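Local coordinates for uncharacterized protein DUF305 (Deinococcus radiodurans R1, PDB 3BT5) that is of unknown function but folds as a four-helix bundle consistent with membership of the ferritin-like superfamily, at residues Ala32-Arg37 with Gln102-Phe107; Leu110-His115 with Thr151-Leu156; Leu21-Gln26 with Met84-Glu89; Phe16-Leu21 with Pro72-Ser77; Gly66-Pro71 with Arg131-Arg136. One frame throughout, in Å; residues are numbered along the deposited sequence. Where two conformers were deposited one is given.

How the contacts relate
The five contacts run along a bundle of long helices from one end to the other. Contact 1, the most buried, and contact 2, partly buried, are helix-on-helix packings of methionine, aromatic and aliphatic groups with no hydrogen bond across them; both use helix 100-122 and they touch. Contacts 3 and 4 share Leu-21 and lay the connection between helices 41-68 and 89-97 against helix 11-37, the former by direct hydrogen bonds, the latter largely through backbone packing and water. Contact 5 lies at the surface about 34 Å, centre to centre, from contact 1, and there a charged network joins helices 41-68 and 132-158.

Contact 1. Residues Ala32-Arg37 with Gln102-Phe107; sequences APMLER and QAERQF
Met-34 does most of the work between residues 32-37 and 102-107, reaching across to Ala-103, Glu-104 and Phe-107. The first segment is the last part of helix 11-37, kinked at Pro-33, whose ring nitrogen cannot bond back to the preceding turn. From there the Met-34 chain bends twice (chi2 -60°, chi3 98°), which curls CG and SD against Phe-107 and swings CE on to Ala-103. CG sits over one face of the Phe-107 ring, 3.6 Å from the ring centroid, a CH-pi contact displaced toward the rim; SD follows as an oblique Met-aromatic contact and also lies 3.9 Å from Glu-104 CA. The methyl CE ends 3.7 Å from the carbonyl O of Ala-103 and 4.1 Å from its CB. This is antiparallel packing within the helical bundle, the two short axes running at 151° and 10.5 Å apart, and Val-43 and Ala-47 of helix 41-68 also touch Met-34. At the helix end, Arg-37 brings NH1 to 3.6 Å from Ala-103 CB, an oblique approach to the guanidinium. The same NH1 is hydrogen-bonded to the carbonyl oxygens of Leu-95 and Leu-98. Glu-104 OE2, for its part, bonds Ser-38 OG.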
# COMPACT_ATOMS: atom_id res chain seq x y z
N ALA A 32 -4.04 0.58 11.19
CA ALA A 32 -4.72 0.09 12.39
C ALA A 32 -4.25 0.78 13.70
O ALA A 32 -5.09 1.26 14.48
CB ALA A 32 -4.61 -1.43 12.49
N PRO A 33 -2.93 0.83 13.95
CA PRO A 33 -2.51 1.51 15.19
C PRO A 33 -2.86 3.00 15.26
O PRO A 33 -3.01 3.55 16.36
CB PRO A 33 -0.99 1.28 15.23
CG PRO A 33 -0.61 0.77 13.90
CD PRO A 33 -1.80 0.21 13.23
N MET A 34 -3.02 3.67 14.12
CA MET A 34 -3.46 5.08 14.16
C MET A 34 -4.90 5.19 14.63
O MET A 34 -5.25 6.10 15.40
CB MET A 34 -3.32 5.76 12.80
CG MET A 34 -1.88 5.93 12.37
SD MET A 34 -0.88 6.94 13.53
CE MET A 34 -0.04 5.65 14.49
N LEU A 35 -5.74 4.30 14.14
CA LEU A 35 -7.15 4.32 14.56
C LEU A 35 -7.26 3.93 16.02
O LEU A 35 -8.14 4.41 16.74
CB LEU A 35 -8.00 3.43 13.66
CG LEU A 35 -7.96 3.96 12.22
CD1 LEU A 35 -8.51 2.95 11.24
CD2 LEU A 35 -8.70 5.30 12.17
N GLU A 36 -6.34 3.09 16.50
CA GLU A 36 -6.33 2.67 17.90
C GLU A 36 -5.80 3.75 18.84
O GLU A 36 -6.33 3.93 19.94
CB GLU A 36 -5.52 1.38 18.06
CG GLU A 36 -5.35 0.90 19.51
CD GLU A 36 -6.66 0.46 20.13
OE1 GLU A 36 -7.60 0.13 19.37
OE2 GLU A 36 -6.75 0.44 21.38
N ARG A 37 -4.76 4.47 18.41
CA ARG A 37 -3.98 5.34 19.31
C ARG A 37 -4.03 6.85 19.10
O ARG A 37 -3.85 7.62 20.05
CB ARG A 37 -2.50 4.93 19.25
CG ARG A 37 -2.22 3.50 19.63
CD ARG A 37 -0.69 3.23 19.63
NE ARG A 37 -0.02 3.92 20.75
CZ ARG A 37 1.24 4.37 20.75
NH1 ARG A 37 2.04 4.25 19.68
NH2 ARG A 37 1.70 4.96 21.84
N GLN A 102 5.28 10.62 18.00
CA GLN A 102 6.31 10.03 17.16
C GLN A 102 5.70 8.94 16.26
O GLN A 102 6.07 8.83 15.09
CB GLN A 102 7.42 9.43 18.01
CG GLN A 102 8.23 10.46 18.78
CD GLN A 102 9.25 9.81 19.70
OE1 GLN A 102 9.88 8.80 19.35
NE2 GLN A 102 9.43 10.39 20.88
N ALA A 103 4.76 8.16 16.80
CA ALA A 103 4.08 7.13 16.00
C ALA A 103 3.29 7.73 14.85
O ALA A 103 3.26 7.17 13.75
CB ALA A 103 3.18 6.29 16.89
N GLU A 104 2.67 8.89 15.08
CA GLU A 104 1.95 9.55 13.99
C GLU A 104 2.87 9.98 12.86
O GLU A 104 2.53 9.80 11.67
CB GLU A 104 1.21 10.78 14.53
CG GLU A 104 0.04 10.38 15.42
CD GLU A 104 -0.44 11.50 16.32
OE1 GLU A 104 0.29 12.51 16.49
OE2 GLU A 104 -1.54 11.34 16.87
N ARG A 105 4.02 10.56 13.20
CA ARG A 105 4.98 10.95 12.17
C ARG A 105 5.54 9.74 11.46
O ARG A 105 5.72 9.77 10.24
CB ARG A 105 6.09 11.82 12.75
CG ARG A 105 5.56 13.17 13.16
CD ARG A 105 6.67 14.09 13.66
NE ARG A 105 7.67 14.36 12.63
CZ ARG A 105 7.55 15.31 11.70
NH1 ARG A 105 6.47 16.07 11.65
NH2 ARG A 105 8.52 15.48 10.80
N GLN A 106 5.87 8.69 12.22
CA GLN A 106 6.37 7.45 11.61
C GLN A 106 5.32 6.85 10.67
O GLN A 106 5.66 6.35 9.61
CB GLN A 106 6.72 6.44 12.71
CG GLN A 106 8.12 6.51 13.20
CD GLN A 106 9.11 6.22 12.08
OE1 GLN A 106 9.66 7.14 11.52
NE2 GLN A 106 9.33 4.93 11.74
N PHE A 107 4.06 6.88 11.07
CA PHE A 107 3.00 6.36 10.19
C PHE A 107 3.05 7.05 8.83
O PHE A 107 2.99 6.39 7.78
CB PHE A 107 1.63 6.54 10.85
CG PHE A 107 0.49 6.39 9.91
CD1 PHE A 107 0.09 5.13 9.48
CD2 PHE A 107 -0.21 7.51 9.46
CE1 PHE A 107 -0.97 4.97 8.63
CE2 PHE A 107 -1.27 7.36 8.57
CZ PHE A 107 -1.64 6.09 8.14

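Contact 2. Residues Leu110-His115 with Thr151-Leu156; sequences LMIRHH and TMEGVL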
# COMPACT_ATOMS: atom_id res chain seq x y z
N LEU A 110 6.33 6.11 6.92
CA LEU A 110 6.28 4.74 6.43
C LEU A 110 5.28 4.61 5.31
O LEU A 110 5.55 3.92 4.33
CB LEU A 110 5.91 3.76 7.56
CG LEU A 110 6.98 3.62 8.67
CD1 LEU A 110 6.40 2.79 9.80
CD2 LEU A 110 8.27 2.98 8.11
N MET A 111 4.12 5.25 5.43
CA MET A 111 3.13 5.10 4.37
C MET A 111 3.57 5.83 3.10
O MET A 111 3.30 5.34 2.01
CB MET A 111 1.76 5.60 4.83
CG MET A 111 0.63 5.24 3.86
SD MET A 111 0.13 3.48 3.91
CE MET A 111 -0.77 3.47 5.46
N ILE A 112 4.24 6.96 3.23
CA ILE A 112 4.80 7.60 2.04
C ILE A 112 5.79 6.69 1.33
O ILE A 112 5.71 6.52 0.11
CB ILE A 112 5.45 8.97 2.37
CG1 ILE A 112 4.38 10.00 2.74
CG2 ILE A 112 6.35 9.45 1.20
CD1 ILE A 112 4.96 11.23 3.49
N ARG A 113 6.72 6.09 2.07
CA ARG A 113 7.72 5.24 1.42
C ARG A 113 7.05 4.02 0.79
O ARG A 113 7.41 3.59 -0.32
CB ARG A 113 8.80 4.83 2.44
CG ARG A 113 10.02 4.15 1.82
CD ARG A 113 10.97 3.64 2.90
NE ARG A 113 10.32 2.63 3.73
CZ ARG A 113 10.70 2.25 4.95
NH1 ARG A 113 11.71 2.83 5.59
NH2 ARG A 113 10.04 1.32 5.55
N HIS A 114 6.07 3.48 1.49
CA HIS A 114 5.26 2.38 1.01
C HIS A 114 4.61 2.73 -0.34
O HIS A 114 4.71 1.97 -1.32
CB HIS A 114 4.24 2.06 2.09
CG HIS A 114 3.14 1.15 1.69
ND1 HIS A 114 2.06 1.58 0.95
CD2 HIS A 114 2.94 -0.17 1.93
CE1 HIS A 114 1.24 0.56 0.76
NE2 HIS A 114 1.75 -0.51 1.35
N HIS A 115 3.98 3.89 -0.40
CA HIS A 115 3.31 4.30 -1.63
C HIS A 115 4.31 4.59 -2.76
O HIS A 115 4.04 4.31 -3.92
CB HIS A 115 2.48 5.56 -1.36
CG HIS A 115 1.14 5.30 -0.74
ND1 HIS A 115 0.87 4.18 0.05
CD2 HIS A 115 -0.02 5.99 -0.82
CE1 HIS A 115 -0.40 4.20 0.41
NE2 HIS A 115 -0.97 5.30 -0.09
N THR A 151 -1.11 14.30 -0.08
CA THR A 151 -1.80 14.60 1.17
C THR A 151 -0.91 14.31 2.37
O THR A 151 -0.79 15.13 3.28
CB THR A 151 -3.11 13.80 1.27
OG1 THR A 151 -3.98 14.16 0.18
CG2 THR A 151 -3.83 14.06 2.60
N MET A 152 -0.30 13.13 2.39
CA MET A 152 0.51 12.78 3.55
C MET A 152 1.68 13.73 3.75
O MET A 152 2.03 14.06 4.88
CB MET A 152 1.00 11.34 3.43
CG MET A 152 -0.14 10.35 3.58
SD MET A 152 0.47 8.64 3.65
CE MET A 152 0.94 8.38 1.94
N GLU A 153 2.30 14.17 2.66
CA GLU A 153 3.39 15.14 2.77
C GLU A 153 2.88 16.46 3.36
O GLU A 153 3.57 17.10 4.16
CB GLU A 153 4.05 15.40 1.41
CG GLU A 153 4.78 14.18 0.91
CD GLU A 153 5.31 14.32 -0.48
OE1 GLU A 153 4.72 15.06 -1.29
OE2 GLU A 153 6.32 13.64 -0.78
N GLY A 154 1.66 16.86 2.98
CA GLY A 154 1.07 18.08 3.53
C GLY A 154 0.80 17.92 5.02
O GLY A 154 1.08 18.83 5.83
N VAL A 155 0.24 16.77 5.41
CA VAL A 155 -0.07 16.54 6.81
C VAL A 155 1.22 16.50 7.64
O VAL A 155 1.30 17.10 8.73
CB VAL A 155 -0.86 15.21 7.01
CG1 VAL A 155 -1.09 14.93 8.50
CG2 VAL A 155 -2.18 15.28 6.25
N LEU A 156 2.23 15.80 7.14
CA LEU A 156 3.48 15.69 7.87
C LEU A 156 4.05 17.10 8.11
O LEU A 156 4.57 17.39 9.19
CB LEU A 156 4.47 14.81 7.10
CG LEU A 156 5.80 14.45 7.76
CD1 LEU A 156 5.58 13.72 9.07
CD2 LEU A 156 6.59 13.57 6.78
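Met-152 and Ile-112 bury the most surface where residues 110-115 meet 151-156, two antiparallel helices of the bundle with local axes 10.2 Å apart. Their side chains slide past one another in opposite directions, Ile-112 CG1 coming to 3.7 Å from Met-152 CB. Beyond that, Ile-112 CD1 reaches CG of the solvent-exposed Glu-153 at 3.9 Å and is a looser neighbour of Leu-156. Met-152 runs extended to its sulfur and turns only at the last torsion (chi3 -73°), bringing the thioether across the Met-111 chain at roughly a right angle, with SD 3.4 Å from Met-111 CG. Leu-46 and Ile-50 of helix 41-68 also touch Met-152. The His-115 ring is held by its nitrogens: ND1 shares a hydrogen bond with ND1 of His-114 (3.0 Å), in the plane of both rings, and NE2 bonds Glu-148 OE1. Over one face of that ring lies the Met-152 methyl, CE standing 3.8 Å from His-115 CD2.

Contact 3. Residues Leu21-Gln26 with Met84-Glu89; sequences LQHHAQ and MGMASE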
# COMPACT_ATOMS: atom_id res chain seq x y z
N LEU A 21 -1.07 -7.15 -4.17
CA LEU A 21 -2.12 -7.47 -3.21
C LEU A 21 -1.49 -7.52 -1.81
O LEU A 21 -2.06 -6.98 -0.85
CB LEU A 21 -2.79 -8.79 -3.60
CG LEU A 21 -3.89 -9.29 -2.66
CD1 LEU A 21 -5.00 -8.28 -2.51
CD2 LEU A 21 -4.45 -10.60 -3.24
N GLN A 22 -0.33 -8.14 -1.68
CA GLN A 22 0.33 -8.19 -0.38
C GLN A 22 0.84 -6.80 0.03
O GLN A 22 0.82 -6.42 1.22
CB GLN A 22 1.52 -9.15 -0.46
CG GLN A 22 1.14 -10.60 -0.54
CD GLN A 22 2.38 -11.48 -0.46
OE1 GLN A 22 3.25 -11.30 0.40
NE2 GLN A 22 2.48 -12.41 -1.38
N HIS A 23 1.32 -6.04 -0.93
CA HIS A 23 1.81 -4.68 -0.65
C HIS A 23 0.66 -3.82 -0.11
O HIS A 23 0.79 -3.15 0.94
CB HIS A 23 2.35 -4.11 -1.96
CG HIS A 23 3.31 -2.98 -1.80
ND1 HIS A 23 2.94 -1.66 -1.61
CD2 HIS A 23 4.67 -2.98 -1.83
CE1 HIS A 23 4.01 -0.91 -1.50
NE2 HIS A 23 5.08 -1.69 -1.64
N HIS A 24 -0.49 -3.84 -0.78
CA HIS A 24 -1.64 -3.09 -0.30
C HIS A 24 -2.07 -3.57 1.08
O HIS A 24 -2.49 -2.74 1.92
CB HIS A 24 -2.81 -3.28 -1.26
CG HIS A 24 -2.87 -2.27 -2.37
ND1 HIS A 24 -1.76 -1.85 -3.09
CD2 HIS A 24 -3.93 -1.63 -2.91
CE1 HIS A 24 -2.15 -0.97 -4.00
NE2 HIS A 24 -3.46 -0.83 -3.92
N ALA A 25 -2.03 -4.87 1.32
CA ALA A 25 -2.48 -5.37 2.61
C ALA A 25 -1.73 -4.72 3.76
O ALA A 25 -2.29 -4.49 4.85
CB ALA A 25 -2.35 -6.87 2.70
N GLN A 26 -0.44 -4.41 3.54
CA GLN A 26 0.32 -3.83 4.64
C GLN A 26 -0.19 -2.43 5.02
O GLN A 26 -0.04 -2.00 6.17
CB GLN A 26 1.81 -3.76 4.35
CG GLN A 26 2.57 -3.30 5.59
CD GLN A 26 4.04 -3.15 5.35
OE1 GLN A 26 4.46 -2.28 4.59
NE2 GLN A 26 4.82 -3.94 6.04
N MET A 84 10.63 -3.04 -1.85
CA MET A 84 9.33 -2.61 -2.29
C MET A 84 8.80 -1.42 -1.49
O MET A 84 7.72 -0.93 -1.80
CB MET A 84 8.32 -3.75 -2.23
CG MET A 84 8.62 -4.93 -3.16
SD MET A 84 7.43 -6.21 -2.78
CE MET A 84 7.87 -7.51 -3.93
N GLY A 85 9.56 -0.93 -0.51
CA GLY A 85 9.09 0.19 0.32
C GLY A 85 8.18 -0.23 1.45
O GLY A 85 7.68 0.66 2.17
N MET A 86 7.96 -1.54 1.62
CA MET A 86 7.17 -2.01 2.76
C MET A 86 7.89 -1.77 4.08
O MET A 86 9.12 -1.73 4.12
CB MET A 86 6.81 -3.47 2.60
CG MET A 86 5.94 -3.68 1.36
SD MET A 86 5.57 -5.39 0.97
CE MET A 86 4.45 -5.74 2.30
N ALA A 87 7.13 -1.56 5.15
CA ALA A 87 7.71 -1.38 6.47
C ALA A 87 8.21 -2.70 7.02
O ALA A 87 7.60 -3.76 6.77
CB ALA A 87 6.63 -0.80 7.41
N SER A 88 9.31 -2.66 7.80
CA SER A 88 9.78 -3.88 8.40
C SER A 88 8.86 -4.27 9.56
O SER A 88 8.05 -3.48 10.08
CB SER A 88 11.20 -3.70 8.89
OG SER A 88 11.18 -2.83 10.01
N GLU A 89 9.04 -5.49 10.03
CA GLU A 89 8.40 -5.96 11.23
C GLU A 89 8.55 -4.97 12.41
O GLU A 89 7.58 -4.60 13.09
CB GLU A 89 9.00 -7.34 11.54
CG GLU A 89 8.45 -8.06 12.72
CD GLU A 89 8.89 -9.53 12.73
OE1 GLU A 89 8.08 -10.41 12.36
OE2 GLU A 89 10.06 -9.80 13.03
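His-23 and Gln-26, one turn apart on helix 11-37, face an irregular connection, residues 84-89, that passes closest at Met-86, its CA 6.9 Å from that of His-23. Gly-85 ends the preceding helix in a Schellman motif with positive phi (83°); the chain then extends through Met-86 and Ala-87 to Ser-88, the N-cap of the next helix. The Gln-26 amide makes both of its hydrogen bonds to this part with the backbone of Ala-87: OE1 accepts from Ala-87 N at 2.8 Å, and NE2 donates to Ala-87 O at 2.9 Å. Both bonds are somewhat bent, near 150° at hydrogen, yet the pair fixes which way round the amide sits. The straighter bond is from His-23 NE2 to Met-84 O, 2.8 Å at 171°; the oxygen lies in the imidazole plane, while the donor stands above the carbonyl plane. Between these two grips lies Met-86, with CG 3.5 Å from His-23 CD2 and CE 3.8 Å from Gln-22 O. The His-23 ring also meets that of His-114 on helix 100-122, whose NE2 bonds His-23 O, while Val-92 of helix 89-97 packs against both Gln-26 and Ala-87.

Contact 4. Residues Phe16-Leu21 with Pro72-Ser77; sequences FVQHML and PGEPIS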
# COMPACT_ATOMS: atom_id res chain seq x y z
N PHE A 16 2.87 -9.42 -10.64
CA PHE A 16 2.58 -8.03 -10.30
C PHE A 16 1.34 -7.95 -9.39
O PHE A 16 1.36 -7.32 -8.34
CB PHE A 16 2.34 -7.20 -11.57
CG PHE A 16 1.81 -5.84 -11.29
CD1 PHE A 16 2.62 -4.88 -10.69
CD2 PHE A 16 0.49 -5.54 -11.58
CE1 PHE A 16 2.10 -3.62 -10.38
CE2 PHE A 16 -0.04 -4.29 -11.29
CZ PHE A 16 0.78 -3.32 -10.70
N VAL A 17 0.26 -8.62 -9.79
CA VAL A 17 -0.96 -8.58 -9.00
C VAL A 17 -0.76 -9.28 -7.66
O VAL A 17 -1.20 -8.78 -6.61
CB VAL A 17 -2.16 -9.13 -9.81
CG1 VAL A 17 -3.44 -9.17 -8.95
CG2 VAL A 17 -2.39 -8.22 -11.03
N GLN A 18 -0.09 -10.43 -7.66
CA GLN A 18 0.15 -11.13 -6.39
C GLN A 18 0.94 -10.23 -5.43
O GLN A 18 0.62 -10.12 -4.23
CB GLN A 18 0.93 -12.41 -6.63
CG GLN A 18 0.09 -13.50 -7.28
CD GLN A 18 0.94 -14.70 -7.69
OE1 GLN A 18 2.13 -14.55 -8.02
NE2 GLN A 18 0.33 -15.89 -7.72
N HIS A 19 2.01 -9.62 -5.94
CA HIS A 19 2.82 -8.76 -5.08
C HIS A 19 2.09 -7.53 -4.63
O HIS A 19 2.21 -7.12 -3.45
CB HIS A 19 4.08 -8.34 -5.80
CG HIS A 19 5.12 -9.41 -5.86
ND1 HIS A 19 6.26 -9.27 -6.62
CD2 HIS A 19 5.21 -10.60 -5.24
CE1 HIS A 19 7.01 -10.35 -6.47
NE2 HIS A 19 6.40 -11.18 -5.65
N MET A 20 1.32 -6.90 -5.53
CA MET A 20 0.63 -5.68 -5.14
C MET A 20 -0.46 -5.96 -4.11
O MET A 20 -0.75 -5.13 -3.26
CB MET A 20 0.05 -4.97 -6.36
CG MET A 20 -0.43 -3.59 -6.08
SD MET A 20 0.86 -2.45 -5.48
CE MET A 20 1.91 -2.39 -6.93
N LEU A 21 -1.07 -7.15 -4.17
CA LEU A 21 -2.12 -7.47 -3.21
C LEU A 21 -1.49 -7.52 -1.81
O LEU A 21 -2.06 -6.98 -0.85
CB LEU A 21 -2.79 -8.79 -3.60
CG LEU A 21 -3.89 -9.29 -2.66
CD1 LEU A 21 -5.00 -8.28 -2.51
CD2 LEU A 21 -4.45 -10.60 -3.24
N PRO A 72 -2.79 -16.74 -4.41
CA PRO A 72 -2.08 -15.59 -3.88
C PRO A 72 -0.58 -15.86 -4.01
O PRO A 72 -0.16 -17.03 -4.09
CB PRO A 72 -2.49 -15.53 -2.40
CG PRO A 72 -3.38 -16.66 -2.15
CD PRO A 72 -3.58 -17.46 -3.40
N GLY A 73 0.22 -14.82 -4.03
CA GLY A 73 1.65 -15.09 -4.06
C GLY A 73 2.17 -15.85 -2.83
O GLY A 73 1.54 -15.87 -1.76
N GLU A 74 3.31 -16.50 -3.00
CA GLU A 74 4.13 -16.87 -1.85
C GLU A 74 4.46 -15.57 -1.10
O GLU A 74 4.55 -14.51 -1.71
CB GLU A 74 5.42 -17.52 -2.33
CG GLU A 74 5.26 -18.22 -3.69
CD GLU A 74 5.39 -17.25 -4.87
OE1 GLU A 74 4.43 -17.14 -5.67
OE2 GLU A 74 6.45 -16.60 -4.99
N PRO A 75 4.63 -15.65 0.23
CA PRO A 75 4.98 -14.42 0.95
C PRO A 75 6.26 -13.75 0.39
O PRO A 75 7.20 -14.42 -0.07
CB PRO A 75 5.21 -14.91 2.39
CG PRO A 75 4.43 -16.19 2.48
CD PRO A 75 4.50 -16.81 1.12
N ILE A 76 6.26 -12.42 0.39
CA ILE A 76 7.47 -11.66 0.04
C ILE A 76 8.51 -11.78 1.18
O ILE A 76 8.12 -11.76 2.36
CB ILE A 76 7.09 -10.21 -0.20
CG1 ILE A 76 6.08 -10.13 -1.37
CG2 ILE A 76 8.36 -9.37 -0.45
CD1 ILE A 76 5.34 -8.80 -1.42
N SER A 77 9.80 -11.96 0.83
CA SER A 77 10.90 -11.98 1.83
C SER A 77 11.15 -10.64 2.47
O SER A 77 10.90 -9.61 1.84
CB SER A 77 12.22 -12.36 1.15
OG SER A 77 12.79 -11.31 0.37
O HOH W 1 -0.73 -12.24 -3.09
O HOH W 2 4.41 -13.90 -6.63
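Gln-18 lies along the backbone of Gly-73, the tight part of the meeting between residues 16-21 and 72-77. The two CA atoms come within 4.8 Å, and Gln-18 CB and CG lie directly against Gly-73 N and CA, where the glycine has no side chain; CG is 3.5 Å from Gly-73 N. With CG anti to the carbonyl carbon (chi1 -72°), the Gln-18 chain runs out extended over the glycine, and NE2 bonds Pro-71 O. A water links the two backbones, donating to Gln-18 O (2.8 Å) and accepting from Gly-73 N (2.9 Å). Toward solvent the contact is looser: a second water donates to Gln-18 OE1 at 2.7 Å but only weakly to Glu-74 OE1. Farther along, His-19 CD2 meets Ile-76 CG1 at 4.0 Å. The connection leaves helix 41-68, passes against helix 11-37, where Gln-22 bonds Glu-74 O through NE2 and Ile-76 N through OE1, and enters helix 78-83 with Ser-77 as N-cap; helix 11-37 also meets helices 41-68 and 100-122 through Val-17 and Met-20.

Contact 5. Residues Gly66-Pro71 with Arg131-Arg136; sequences GRWGQP and RPEVER
Glu-133 reaches out to both Arg-67 and Trp-68 from the first turn of its helix. CB leads to CG placed between the backbone N and the carbonyl carbon (chi1 60°); beyond that the chain is extended, carrying the carboxylate toward the end of helix 41-68. OE1 takes the salt bridge from Arg-67 NH2 at 2.7 Å, on its syn side but tilted out of the carboxylate plane, the carboxylate and guanidinium nearly coplanar. OE2 accepts two protein hydrogen bonds. Trp-68 NE1 comes from above the carboxylate plane at 3.1 Å, with the oxygen in the plane of the indole, and Arg-131 NE arrives on the anti side at 2.9 Å, a second salt bridge. A water donates to Glu-133 OE2 at 2.7 Å and accepts from Arg-67 NE. At one end of the four-helix bundle the network ties the close of helix 41-68, finished by Gly-69 in a Schellman motif, to the start of helix 132-158, where Arg-131 is the N-cap. Beside it the contact turns apolar, Val-134 CG2 lying at the indole edge 3.6 Å from Trp-68 CH2, and Val-14 and Val-17 of helix 11-37 touch the same indole. Arg-131 NH1 bonds Pro-7 O near the start of the chain.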
# COMPACT_ATOMS: atom_id res chain seq x y z
N GLY A 66 -8.63 -14.54 -8.84
CA GLY A 66 -9.69 -15.56 -8.93
C GLY A 66 -10.07 -15.90 -10.37
O GLY A 66 -10.19 -17.10 -10.73
N ARG A 67 -10.28 -14.88 -11.19
CA ARG A 67 -10.63 -15.11 -12.60
C ARG A 67 -9.54 -15.84 -13.35
O ARG A 67 -9.82 -16.67 -14.24
CB ARG A 67 -10.94 -13.80 -13.34
CG ARG A 67 -12.19 -13.10 -12.88
CD ARG A 67 -12.62 -12.00 -13.87
NE ARG A 67 -11.64 -10.92 -13.97
CZ ARG A 67 -11.62 -9.84 -13.18
NH1 ARG A 67 -12.51 -9.72 -12.20
NH2 ARG A 67 -10.71 -8.89 -13.37
N TRP A 68 -8.29 -15.53 -13.02
CA TRP A 68 -7.15 -16.12 -13.73
C TRP A 68 -6.86 -17.52 -13.21
O TRP A 68 -6.04 -18.25 -13.78
CB TRP A 68 -5.90 -15.27 -13.52
CG TRP A 68 -6.01 -13.92 -14.11
CD1 TRP A 68 -6.95 -13.47 -14.99
CD2 TRP A 68 -5.12 -12.82 -13.86
NE1 TRP A 68 -6.70 -12.15 -15.31
CE2 TRP A 68 -5.59 -11.73 -14.62
CE3 TRP A 68 -3.98 -12.65 -13.05
CZ2 TRP A 68 -4.96 -10.49 -14.62
CZ3 TRP A 68 -3.36 -11.39 -13.03
CH2 TRP A 68 -3.84 -10.33 -13.82
N GLY A 69 -7.53 -17.88 -12.11
CA GLY A 69 -7.30 -19.16 -11.46
C GLY A 69 -5.90 -19.24 -10.92
O GLY A 69 -5.25 -20.29 -11.02
N GLN A 70 -5.42 -18.12 -10.37
CA GLN A 70 -4.07 -18.06 -9.81
C GLN A 70 -4.15 -17.89 -8.31
O GLN A 70 -5.02 -17.18 -7.81
CB GLN A 70 -3.32 -16.87 -10.41
CG GLN A 70 -3.05 -17.01 -11.89
CD GLN A 70 -1.93 -17.99 -12.19
OE1 GLN A 70 -1.29 -18.53 -11.29
NE2 GLN A 70 -1.68 -18.21 -13.47
N PRO A 71 -3.23 -18.52 -7.58
CA PRO A 71 -3.21 -18.43 -6.12
C PRO A 71 -2.66 -17.07 -5.70
O PRO A 71 -2.13 -16.32 -6.54
CB PRO A 71 -2.22 -19.52 -5.73
CG PRO A 71 -1.26 -19.59 -6.89
CD PRO A 71 -2.13 -19.36 -8.10
N ARG A 131 -2.10 -6.44 -20.66
CA ARG A 131 -3.52 -6.80 -20.71
C ARG A 131 -4.38 -5.62 -20.22
O ARG A 131 -4.09 -5.05 -19.20
CB ARG A 131 -3.69 -7.99 -19.78
CG ARG A 131 -5.08 -8.41 -19.47
CD ARG A 131 -5.03 -9.61 -18.53
NE ARG A 131 -6.22 -10.44 -18.66
CZ ARG A 131 -6.31 -11.48 -19.48
NH1 ARG A 131 -5.27 -11.82 -20.23
NH2 ARG A 131 -7.42 -12.18 -19.54
N PRO A 132 -5.42 -5.24 -20.99
CA PRO A 132 -6.19 -4.03 -20.65
C PRO A 132 -6.60 -3.86 -19.18
O PRO A 132 -6.43 -2.77 -18.63
CB PRO A 132 -7.41 -4.11 -21.58
CG PRO A 132 -6.86 -4.83 -22.80
CD PRO A 132 -5.89 -5.86 -22.24
N GLU A 133 -7.12 -4.90 -18.54
CA GLU A 133 -7.57 -4.76 -17.15
C GLU A 133 -6.41 -4.52 -16.21
O GLU A 133 -6.57 -3.86 -15.16
CB GLU A 133 -8.35 -5.99 -16.69
CG GLU A 133 -7.56 -7.30 -16.75
CD GLU A 133 -8.40 -8.48 -16.29
OE1 GLU A 133 -9.45 -8.24 -15.65
OE2 GLU A 133 -8.04 -9.64 -16.56
N VAL A 134 -5.23 -5.02 -16.58
CA VAL A 134 -4.04 -4.80 -15.76
C VAL A 134 -3.57 -3.38 -15.97
O VAL A 134 -3.23 -2.70 -15.01
CB VAL A 134 -2.92 -5.84 -16.06
CG1 VAL A 134 -1.64 -5.51 -15.30
CG2 VAL A 134 -3.41 -7.25 -15.69
N GLU A 135 -3.61 -2.89 -17.21
CA GLU A 135 -3.23 -1.51 -17.46
C GLU A 135 -4.14 -0.55 -16.69
O GLU A 135 -3.67 0.43 -16.10
CB GLU A 135 -3.27 -1.18 -18.98
CG GLU A 135 -2.71 0.22 -19.26
CD GLU A 135 -2.84 0.66 -20.70
OE1 GLU A 135 -3.56 -0.01 -21.48
OE2 GLU A 135 -2.23 1.70 -21.04
N ARG A 136 -5.43 -0.85 -16.69
CA ARG A 136 -6.41 0.00 -16.02
C ARG A 136 -6.11 0.04 -14.52
O ARG A 136 -6.02 1.12 -13.91
CB ARG A 136 -7.83 -0.52 -16.28
CG ARG A 136 -8.95 0.37 -15.77
CD ARG A 136 -10.33 -0.12 -16.25
NE ARG A 136 -10.63 -1.48 -15.79
CZ ARG A 136 -10.76 -2.54 -16.58
NH1 ARG A 136 -11.04 -3.73 -16.06
NH2 ARG A 136 -10.61 -2.42 -17.89
O HOH W 3 -9.99 -11.42 -16.13